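Local coordinates for BDI_3064 protein (Parabacteroides distasonis ATCC 8503, PDB 5Z06) that hydrolyses linear beta-1,2-glucan and beta-1,2-glucooligosaccharides of four or more units, releasing sophorose from the non-reducing end as a monomeric exo-type enzyme, at residues A[77-85]-A[146-154]; A[312-323]-A[369-380]. One frame throughout, in Å; residues are numbered along the deposited sequence.

Interaction 1 (A[77-85]-A[146-154]); sequences GNDFFREPS and AVNDTNIKK
K153 reaches the 77-85 loop with its ammonium group: NZ lies 2.7 Å from D79 OD1 in a salt bridge that uses the anti lone pair of that oxygen, and gives a weak bond to N78 O. The lysine chain is extended beyond CG, which carries NZ past the edge of the F81 ring. D79 OD2 is satisfied separately, by R317. A second carboxylate, that of D149, accepts the backbone F81 N at OD1 (2.9 Å, N-H...O angle 151°), from the syn side but 31° out of the carboxylate plane. Water 1 donates to both D79 O and D149 O, at 2.6 Å each, and so joins two carbonyls that could not pair directly. These are two connecting loops of the beta-rich N-terminal part of the chain, each bridging strands of two antiparallel sheets: 65-71 to 86-93, and 132-138 to 155-161. Within 146-154, N151 OD1 takes N148 N almost straight (170°) while its ND2 donates to A146 O; N148 O accepts both N151 N and I152 N. Toward strand 86-93, P84 CG presses on V147 CG1 at 3.4 Å, tighter than usual; I152 touches both P84 and F81, CD1 on P84 CG and CG2 on F81 CD2 (3.7 Å).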
loop_
_atom_site.group_PDB
_atom_site.type_symbol
_atom_site.label_atom_id
_atom_site.label_comp_id
_atom_site.label_asym_id
_atom_site.label_seq_id
_atom_site.Cartn_x
_atom_site.Cartn_y
_atom_site.Cartn_z
ATOM N N GLY A 77 -2.190 -8.250 -5.434
ATOM C CA GLY A 77 -2.696 -9.375 -4.649
ATOM C C GLY A 77 -4.202 -9.597 -4.658
ATOM O O GLY A 77 -4.679 -10.505 -3.967
ATOM N N ASN A 78 -4.953 -8.790 -5.428
ATOM C CA ASN A 78 -6.391 -9.005 -5.643
ATOM C C ASN A 78 -6.478 -9.907 -6.866
ATOM O O ASN A 78 -6.514 -9.449 -8.020
ATOM C CB ASN A 78 -7.180 -7.701 -5.864
ATOM C CG ASN A 78 -7.338 -6.871 -4.602
ATOM O OD1 ASN A 78 -8.404 -6.307 -4.365
ATOM N ND2 ASN A 78 -6.273 -6.748 -3.818
ATOM N N ASP A 79 -6.434 -11.199 -6.581
ATOM C CA ASP A 79 -6.323 -12.254 -7.593
ATOM C C ASP A 79 -7.390 -13.312 -7.461
ATOM O O ASP A 79 -7.670 -13.994 -8.428
ATOM C CB ASP A 79 -4.942 -12.928 -7.479
ATOM C CG ASP A 79 -3.801 -11.920 -7.534
ATOM O OD1 ASP A 79 -3.844 -11.037 -8.422
ATOM O OD2 ASP A 79 -2.876 -11.984 -6.681
ATOM N N PHE A 80 -7.961 -13.453 -6.267
ATOM C CA PHE A 80 -8.956 -14.446 -5.979
ATOM C C PHE A 80 -10.280 -13.750 -5.791
ATOM O O PHE A 80 -10.405 -12.856 -4.973
ATOM C CB PHE A 80 -8.567 -15.219 -4.726
ATOM C CG PHE A 80 -7.260 -15.931 -4.862
ATOM C CD1 PHE A 80 -7.139 -17.018 -5.726
ATOM C CD2 PHE A 80 -6.131 -15.498 -4.170
ATOM C CE1 PHE A 80 -5.927 -17.678 -5.880
ATOM C CE2 PHE A 80 -4.920 -16.157 -4.314
ATOM C CZ PHE A 80 -4.818 -17.246 -5.170
ATOM N N PHE A 81 -11.257 -14.184 -6.574
ATOM C CA PHE A 81 -12.562 -13.574 -6.654
ATOM C C PHE A 81 -13.613 -14.666 -6.629
ATOM O O PHE A 81 -13.364 -15.822 -6.982
ATOM C CB PHE A 81 -12.716 -12.756 -7.947
ATOM C CG PHE A 81 -11.703 -11.660 -8.100
ATOM C CD1 PHE A 81 -11.934 -10.390 -7.573
ATOM C CD2 PHE A 81 -10.501 -11.895 -8.760
ATOM C CE1 PHE A 81 -10.989 -9.377 -7.709
ATOM C CE2 PHE A 81 -9.552 -10.881 -8.898
ATOM C CZ PHE A 81 -9.799 -9.626 -8.375
ATOM N N ARG A 82 -14.801 -14.272 -6.223
ATOM C CA ARG A 82 -15.967 -15.120 -6.329
ATOM C C ARG A 82 -16.220 -15.319 -7.796
ATOM O O ARG A 82 -15.986 -14.408 -8.600
ATOM C CB ARG A 82 -17.173 -14.440 -5.716
ATOM C CG ARG A 82 -17.075 -14.229 -4.238
ATOM C CD ARG A 82 -18.394 -13.729 -3.742
ATOM N NE ARG A 82 -18.276 -12.966 -2.505
ATOM C CZ ARG A 82 -18.168 -13.466 -1.265
ATOM N NH1 ARG A 82 -18.131 -14.776 -1.017
ATOM N NH2 ARG A 82 -18.100 -12.622 -0.251
ATOM N N GLU A 83 -16.685 -16.507 -8.163
ATOM C CA GLU A 83 -17.025 -16.763 -9.560
ATOM C C GLU A 83 -18.317 -16.004 -9.803
ATOM O O GLU A 83 -19.282 -16.208 -9.079
ATOM C CB GLU A 83 -17.157 -18.251 -9.835
ATOM C CG GLU A 83 -15.829 -18.973 -9.652
ATOM C CD GLU A 83 -15.876 -20.416 -10.106
ATOM O OE1 GLU A 83 -16.981 -20.909 -10.432
ATOM O OE2 GLU A 83 -14.804 -21.056 -10.146
ATOM N N PRO A 84 -18.294 -15.040 -10.742
ATOM C CA PRO A 84 -19.449 -14.212 -10.884
ATOM C C PRO A 84 -20.361 -14.741 -11.977
ATOM O O PRO A 84 -19.891 -15.366 -12.919
ATOM C CB PRO A 84 -18.847 -12.880 -11.306
ATOM C CG PRO A 84 -17.685 -13.252 -12.167
ATOM C CD PRO A 84 -17.217 -14.602 -11.658
ATOM N N SER A 85 -21.654 -14.496 -11.819
ATOM C CA SER A 85 -22.643 -14.738 -12.866
ATOM C C SER A 85 -23.303 -13.462 -13.349
ATOM O O SER A 85 -23.929 -13.471 -14.404
ATOM C CB SER A 85 -23.742 -15.652 -12.344
ATOM O OG SER A 85 -23.267 -16.967 -12.202
ATOM N N ALA A 146 -18.267 -19.107 -18.682
ATOM C CA ALA A 146 -17.882 -19.177 -17.259
ATOM C C ALA A 146 -16.720 -18.222 -16.897
ATOM O O ALA A 146 -15.659 -18.231 -17.531
ATOM C CB ALA A 146 -17.518 -20.605 -16.877
ATOM N N VAL A 147 -16.949 -17.383 -15.894
ATOM C CA VAL A 147 -15.954 -16.415 -15.441
ATOM C C VAL A 147 -15.375 -16.948 -14.141
ATOM O O VAL A 147 -16.113 -17.350 -13.259
ATOM C CB VAL A 147 -16.576 -15.015 -15.241
ATOM C CG1 VAL A 147 -15.566 -14.037 -14.648
ATOM C CG2 VAL A 147 -17.079 -14.481 -16.570
ATOM N N ASN A 148 -14.054 -16.948 -14.034
ATOM C CA ASN A 148 -13.383 -17.396 -12.817
ATOM C C ASN A 148 -12.028 -16.703 -12.727
ATOM O O ASN A 148 -11.693 -15.891 -13.595
ATOM C CB ASN A 148 -13.217 -18.914 -12.855
ATOM C CG ASN A 148 -12.619 -19.387 -14.153
ATOM O OD1 ASN A 148 -11.496 -19.030 -14.516
ATOM N ND2 ASN A 148 -13.377 -20.173 -14.874
ATOM N N ASP A 149 -11.243 -17.055 -11.704
ATOM C CA ASP A 149 -9.949 -16.400 -11.429
ATOM C C ASP A 149 -8.975 -16.387 -12.599
ATOM O O ASP A 149 -8.240 -15.414 -12.777
ATOM C CB ASP A 149 -9.288 -17.027 -10.199
ATOM C CG ASP A 149 -10.037 -16.729 -8.935
ATOM O OD1 ASP A 149 -10.922 -15.863 -8.971
ATOM O OD2 ASP A 149 -9.756 -17.351 -7.898
ATOM N N THR A 150 -9.025 -17.424 -13.429
ATOM C CA THR A 150 -8.136 -17.530 -14.584
ATOM C C THR A 150 -8.471 -16.542 -15.705
ATOM O O THR A 150 -7.619 -16.259 -16.524
ATOM C CB THR A 150 -8.177 -18.946 -15.207
ATOM O OG1 THR A 150 -9.441 -19.153 -15.856
ATOM C CG2 THR A 150 -7.931 -20.047 -14.151
ATOM N N ASN A 151 -9.709 -16.050 -15.770
ATOM C CA ASN A 151 -10.116 -15.142 -16.868
ATOM C C ASN A 151 -10.829 -13.837 -16.469
ATOM O O ASN A 151 -11.055 -12.994 -17.335
ATOM C CB ASN A 151 -10.970 -15.910 -17.905
ATOM C CG ASN A 151 -12.251 -16.464 -17.320
ATOM O OD1 ASN A 151 -12.782 -15.943 -16.343
ATOM N ND2 ASN A 151 -12.757 -17.532 -17.917
ATOM N N ILE A 152 -11.183 -13.679 -15.191
ATOM C CA ILE A 152 -11.988 -12.534 -14.737
ATOM C C ILE A 152 -11.313 -11.181 -15.007
ATOM O O ILE A 152 -11.977 -10.206 -15.360
ATOM C CB ILE A 152 -12.377 -12.679 -13.243
ATOM C CG1 ILE A 152 -13.478 -11.691 -12.874
ATOM C CG2 ILE A 152 -11.150 -12.551 -12.335
ATOM C CD1 ILE A 152 -14.117 -11.982 -11.532
ATOM N N LYS A 153 -9.994 -11.146 -14.901
ATOM C CA LYS A 153 -9.225 -9.941 -15.163
ATOM C C LYS A 153 -9.214 -9.496 -16.606
ATOM O O LYS A 153 -8.780 -8.377 -16.890
ATOM C CB LYS A 153 -7.789 -10.111 -14.679
ATOM C CG LYS A 153 -7.756 -10.194 -13.179
ATOM C CD LYS A 153 -6.357 -10.077 -12.641
ATOM C CE LYS A 153 -6.426 -10.226 -11.139
ATOM N NZ LYS A 153 -5.051 -10.191 -10.627
ATOM N N LYS A 154 -9.676 -10.353 -17.515
ATOM C CA LYS A 154 -9.952 -9.913 -18.888
ATOM C C LYS A 154 -11.218 -9.040 -19.010
ATOM O O LYS A 154 -11.454 -8.438 -20.059
ATOM C CB LYS A 154 -9.981 -11.120 -19.827
ATOM C CG LYS A 154 -8.574 -11.660 -20.059
ATOM C CD LYS A 154 -8.550 -13.005 -20.750
ATOM C CE LYS A 154 -7.135 -13.288 -21.252
ATOM N NZ LYS A 154 -6.927 -14.730 -21.541
HETATM O O HOH W 1 -7.320 -13.740 -11.005
#

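Interaction 2 (A[312-323]-A[369-380])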
loop_
_atom_site.group_PDB
_atom_site.type_symbol
_atom_site.label_atom_id
_atom_site.label_comp_id
_atom_site.label_asym_id
_atom_site.label_seq_id
_atom_site.Cartn_x
_atom_site.Cartn_y
_atom_site.Cartn_z
ATOM N N GLU A 312 1.664 -8.256 2.414
ATOM C CA GLU A 312 2.238 -7.482 1.340
ATOM C C GLU A 312 1.503 -6.161 1.195
ATOM O O GLU A 312 2.119 -5.115 1.060
ATOM C CB GLU A 312 2.162 -8.248 0.032
ATOM C CG GLU A 312 2.527 -7.453 -1.220
ATOM C CD GLU A 312 3.976 -7.039 -1.338
ATOM O OE1 GLU A 312 4.732 -7.045 -0.332
ATOM O OE2 GLU A 312 4.370 -6.705 -2.488
ATOM N N ASN A 313 0.184 -6.233 1.194
ATOM C CA ASN A 313 -0.638 -5.038 1.081
ATOM C C ASN A 313 -2.052 -5.361 1.509
ATOM O O ASN A 313 -2.456 -6.522 1.491
ATOM C CB ASN A 313 -0.639 -4.466 -0.358
ATOM C CG ASN A 313 -1.210 -5.426 -1.363
ATOM O OD1 ASN A 313 -0.556 -6.405 -1.730
ATOM N ND2 ASN A 313 -2.448 -5.180 -1.786
ATOM N N ILE A 314 -2.778 -4.307 1.870
ATOM C CA ILE A 314 -4.195 -4.371 2.243
ATOM C C ILE A 314 -4.931 -3.274 1.455
ATOM O O ILE A 314 -4.521 -2.093 1.509
ATOM C CB ILE A 314 -4.371 -4.179 3.767
ATOM C CG1 ILE A 314 -3.470 -5.177 4.538
ATOM C CG2 ILE A 314 -5.836 -4.316 4.179
ATOM C CD1 ILE A 314 -3.587 -5.086 6.061
ATOM N N PRO A 315 -5.974 -3.631 0.703
ATOM C CA PRO A 315 -6.440 -4.994 0.535
ATOM C C PRO A 315 -5.579 -5.739 -0.462
ATOM O O PRO A 315 -5.310 -5.232 -1.557
ATOM C CB PRO A 315 -7.840 -4.813 -0.020
ATOM C CG PRO A 315 -7.776 -3.524 -0.792
ATOM C CD PRO A 315 -6.822 -2.666 -0.030
ATOM N N GLY A 316 -5.139 -6.928 -0.079
ATOM C CA GLY A 316 -4.320 -7.769 -0.947
ATOM C C GLY A 316 -4.645 -9.228 -0.702
ATOM O O GLY A 316 -5.801 -9.565 -0.433
ATOM N N ARG A 317 -3.636 -10.087 -0.815
ATOM C CA ARG A 317 -3.762 -11.470 -0.388
ATOM C C ARG A 317 -4.022 -11.463 1.088
ATOM O O ARG A 317 -3.388 -10.726 1.835
ATOM C CB ARG A 317 -2.490 -12.261 -0.649
ATOM C CG ARG A 317 -2.164 -12.367 -2.118
ATOM C CD ARG A 317 -3.214 -13.175 -2.867
ATOM N NE ARG A 317 -2.750 -13.347 -4.233
ATOM C CZ ARG A 317 -1.898 -14.288 -4.627
ATOM N NH1 ARG A 317 -1.417 -15.189 -3.770
ATOM N NH2 ARG A 317 -1.530 -14.333 -5.897
ATOM N N ASN A 318 -4.985 -12.265 1.491
ATOM C CA ASN A 318 -5.345 -12.382 2.873
ATOM C C ASN A 318 -4.246 -13.098 3.673
ATOM O O ASN A 318 -4.001 -12.786 4.857
ATOM C CB ASN A 318 -6.688 -13.108 2.970
ATOM C CG ASN A 318 -7.156 -13.274 4.395
ATOM O OD1 ASN A 318 -7.428 -14.397 4.854
ATOM N ND2 ASN A 318 -7.235 -12.162 5.117
ATOM N N ASP A 319 -3.582 -14.058 3.039
ATOM C CA ASP A 319 -2.687 -14.973 3.756
ATOM C C ASP A 319 -1.220 -14.738 3.511
ATOM O O ASP A 319 -0.385 -15.250 4.247
ATOM C CB ASP A 319 -3.006 -16.419 3.379
ATOM C CG ASP A 319 -4.434 -16.815 3.723
ATOM O OD1 ASP A 319 -5.052 -16.207 4.626
ATOM O OD2 ASP A 319 -4.931 -17.747 3.082
ATOM N N MET A 320 -0.892 -13.957 2.497
ATOM C CA MET A 320 0.477 -13.840 2.091
ATOM C C MET A 320 1.147 -12.730 2.852
ATOM O O MET A 320 0.722 -11.583 2.783
ATOM C CB MET A 320 0.557 -13.565 0.597
ATOM C CG MET A 320 1.944 -13.616 0.047
ATOM S SD MET A 320 1.890 -13.223 -1.701
ATOM C CE MET A 320 1.636 -11.446 -1.647
ATOM N N ILE A 321 2.219 -13.084 3.550
ATOM C CA ILE A 321 3.070 -12.112 4.216
ATOM C C ILE A 321 4.318 -11.851 3.416
ATOM O O ILE A 321 4.766 -12.681 2.633
ATOM C CB ILE A 321 3.367 -12.464 5.684
ATOM C CG1 ILE A 321 4.180 -13.747 5.857
ATOM C CG2 ILE A 321 2.068 -12.524 6.450
ATOM C CD1 ILE A 321 5.661 -13.513 6.019
ATOM N N ALA A 322 4.810 -10.629 3.549
ATOM C CA ALA A 322 6.036 -10.196 2.895
ATOM C C ALA A 322 7.072 -10.150 4.008
ATOM O O ALA A 322 6.853 -9.517 5.035
ATOM C CB ALA A 322 5.856 -8.833 2.265
ATOM N N THR A 323 8.179 -10.853 3.815
ATOM C CA THR A 323 9.148 -11.008 4.866
ATOM C C THR A 323 9.941 -9.754 5.129
ATOM O O THR A 323 10.259 -9.480 6.275
ATOM C CB THR A 323 10.102 -12.149 4.525
ATOM O OG1 THR A 323 10.587 -11.938 3.208
ATOM C CG2 THR A 323 9.345 -13.457 4.596
ATOM N N SER A 369 12.056 -16.731 1.849
ATOM C CA SER A 369 11.518 -16.145 0.641
ATOM C C SER A 369 10.894 -14.779 0.939
ATOM O O SER A 369 10.644 -14.415 2.088
ATOM C CB SER A 369 10.431 -17.047 0.075
ATOM O OG SER A 369 9.408 -17.250 1.023
ATOM N N HIS A 370 10.627 -14.057 -0.133
ATOM C CA HIS A 370 9.991 -12.772 -0.078
ATOM C C HIS A 370 8.599 -12.921 0.498
ATOM O O HIS A 370 8.198 -12.162 1.364
ATOM C CB HIS A 370 9.879 -12.220 -1.489
ATOM C CG HIS A 370 9.488 -10.784 -1.562
ATOM N ND1 HIS A 370 9.836 -10.003 -2.641
ATOM C CD2 HIS A 370 8.792 -9.983 -0.718
ATOM C CE1 HIS A 370 9.355 -8.785 -2.462
ATOM N NE2 HIS A 370 8.732 -8.739 -1.298
ATOM N N PHE A 371 7.869 -13.894 -0.034
ATOM C CA PHE A 371 6.499 -14.105 0.337
ATOM C C PHE A 371 6.316 -15.477 0.918
ATOM O O PHE A 371 6.875 -16.459 0.416
ATOM C CB PHE A 371 5.631 -13.915 -0.864
ATOM C CG PHE A 371 5.772 -12.569 -1.462
ATOM C CD1 PHE A 371 5.201 -11.466 -0.834
ATOM C CD2 PHE A 371 6.482 -12.381 -2.644
ATOM C CE1 PHE A 371 5.331 -10.195 -1.381
ATOM C CE2 PHE A 371 6.598 -11.124 -3.203
ATOM C CZ PHE A 371 6.009 -10.022 -2.576
ATOM N N ILE A 372 5.559 -15.523 2.004
ATOM C CA ILE A 372 5.199 -16.756 2.656
ATOM C C ILE A 372 3.699 -16.724 2.927
ATOM O O ILE A 372 3.115 -15.667 3.210
ATOM C CB ILE A 372 5.961 -16.934 3.967
ATOM C CG1 ILE A 372 7.448 -16.585 3.782
ATOM C CG2 ILE A 372 5.773 -18.355 4.477
ATOM C CD1 ILE A 372 8.275 -16.586 5.065
ATOM N N ASP A 373 3.079 -17.886 2.831
ATOM C CA ASP A 373 1.692 -18.026 3.204
ATOM C C ASP A 373 1.717 -18.164 4.717
ATOM O O ASP A 373 2.245 -19.133 5.252
ATOM C CB ASP A 373 1.045 -19.226 2.486
ATOM C CG ASP A 373 -0.431 -19.368 2.780
ATOM O OD1 ASP A 373 -0.864 -19.129 3.924
ATOM O OD2 ASP A 373 -1.170 -19.751 1.865
ATOM N N GLY A 374 1.149 -17.168 5.392
ATOM C CA GLY A 374 1.136 -17.099 6.843
ATOM C C GLY A 374 0.423 -18.241 7.527
ATOM O O GLY A 374 0.703 -18.536 8.663
ATOM N N THR A 375 -0.508 -18.874 6.830
ATOM C CA THR A 375 -1.250 -19.996 7.353
ATOM C C THR A 375 -0.499 -21.305 7.213
ATOM O O THR A 375 -0.830 -22.247 7.894
ATOM C CB THR A 375 -2.606 -20.150 6.628
ATOM O OG1 THR A 375 -2.391 -20.437 5.242
ATOM C CG2 THR A 375 -3.452 -18.878 6.752
ATOM N N THR A 376 0.480 -21.383 6.311
ATOM C CA THR A 376 1.196 -22.655 6.068
ATOM C C THR A 376 2.719 -22.663 6.266
ATOM O O THR A 376 3.299 -23.738 6.378
ATOM C CB THR A 376 0.920 -23.164 4.651
ATOM O OG1 THR A 376 1.570 -22.314 3.688
ATOM C CG2 THR A 376 -0.585 -23.226 4.383
ATOM N N GLY A 377 3.363 -21.490 6.283
ATOM C CA GLY A 377 4.817 -21.412 6.280
ATOM C C GLY A 377 5.416 -21.661 4.900
ATOM O O GLY A 377 6.647 -21.666 4.754
ATOM N N LYS A 378 4.567 -21.837 3.882
ATOM C CA LYS A 378 5.035 -22.195 2.545
ATOM C C LYS A 378 5.270 -20.918 1.757
ATOM O O LYS A 378 4.464 -19.976 1.795
ATOM C CB LYS A 378 4.023 -23.076 1.788
ATOM C CG LYS A 378 3.713 -24.442 2.415
ATOM C CD LYS A 378 4.952 -25.274 2.720
ATOM C CE LYS A 378 5.808 -25.494 1.470
ATOM N NZ LYS A 378 7.070 -26.206 1.814
ATOM N N THR A 379 6.381 -20.905 1.040
ATOM C CA THR A 379 6.713 -19.835 0.134
ATOM C C THR A 379 5.625 -19.666 -0.922
ATOM O O THR A 379 5.016 -20.628 -1.368
ATOM C CB THR A 379 8.079 -20.108 -0.474
ATOM O OG1 THR A 379 9.047 -19.906 0.557
ATOM C CG2 THR A 379 8.396 -19.206 -1.707
ATOM N N VAL A 380 5.358 -18.414 -1.260
ATOM C CA VAL A 380 4.431 -18.069 -2.314
ATOM C C VAL A 380 5.297 -17.432 -3.383
ATOM O O VAL A 380 6.030 -16.497 -3.104
ATOM C CB VAL A 380 3.337 -17.080 -1.817
ATOM C CG1 VAL A 380 2.416 -16.658 -2.959
ATOM C CG2 VAL A 380 2.542 -17.707 -0.674
HETATM O O HOH W 2 7.261 -6.606 -0.351
#
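M320, I321 and A322 pair with D373, I372 and F371 in a two-stranded antiparallel sheet; the axes of the short strands 320-322 and 371-373 approach to 4.6 Å, their directions 148° apart. The sheet lies in the helix-rich later part of the chain, consistent with the alpha/alpha architecture of the six-hairpin glycosidase clan, and ties the start of helix 323-338, N-capped by A322, to the 369-380 loop. I321 and I372 form its hydrogen-bonded pair: I321 N reaches I372 O at 2.8 Å, nearly along the C=O axis, and I372 N returns to I321 O. The pattern continues past both ends, through G374 N to D319 O and T323 N to H370 O.

Among polar side chains, the F371 ring points its CE1 edge at the flat face of the E312 carboxylate, CE1 3.4 Å from CD, the planes 89° apart; E312 CG lies anti to the backbone N (chi1 170°) and the chain bends at chi2, bringing the acid to that rim. Water 2 donates to E312 OE1 and is hydrogen-bonded to H370 NE2, while OE2 is held by R76 in a salt bridge. Replacing E312 with an alanine would probably leave R76 without this carboxylate, cost water 2 an acceptor and open a gap beside the F371 ring. At the other end of the sheet, D373 OD1 accepts T375 N in an Asx turn.

Aromatic and apolar contacts complete the interface. On the face carrying M320, A322 and F371, M320 makes an oblique Met-aromatic contact, its SD 4.5 Å from the F371 centroid, and V380 CG1 packs on that sulfur. H370 CD2 sits over one face of the F371 ring, offset toward the rim. On the face of I321 and I372, T323 CG2 presses against I372 CD1 at 3.3 Å, closer than normal van der Waals contact.

Interaction 1 closes before interaction 2 opens along the chain, and their centres lie about 20 Å apart. The first joins two loops between strands of the N-terminal beta sheets; the second is a separate two-stranded sheet, with helices 323-338 and 344-360 between its strands, in the helix-rich later part of the chain. They share no strand, yet touch directly: R317 NE forms a salt bridge with D79 OD2 at 2.8 Å, N78 ND2 probably bonds to P315 O, and the F80 ring packs near R317. D79 pairs with K153 inside interaction 1 and, through its other oxygen, with R317 of interaction 2, so the loop 77-85 bears directly on the 312-323 segment through a few polar and packing contacts.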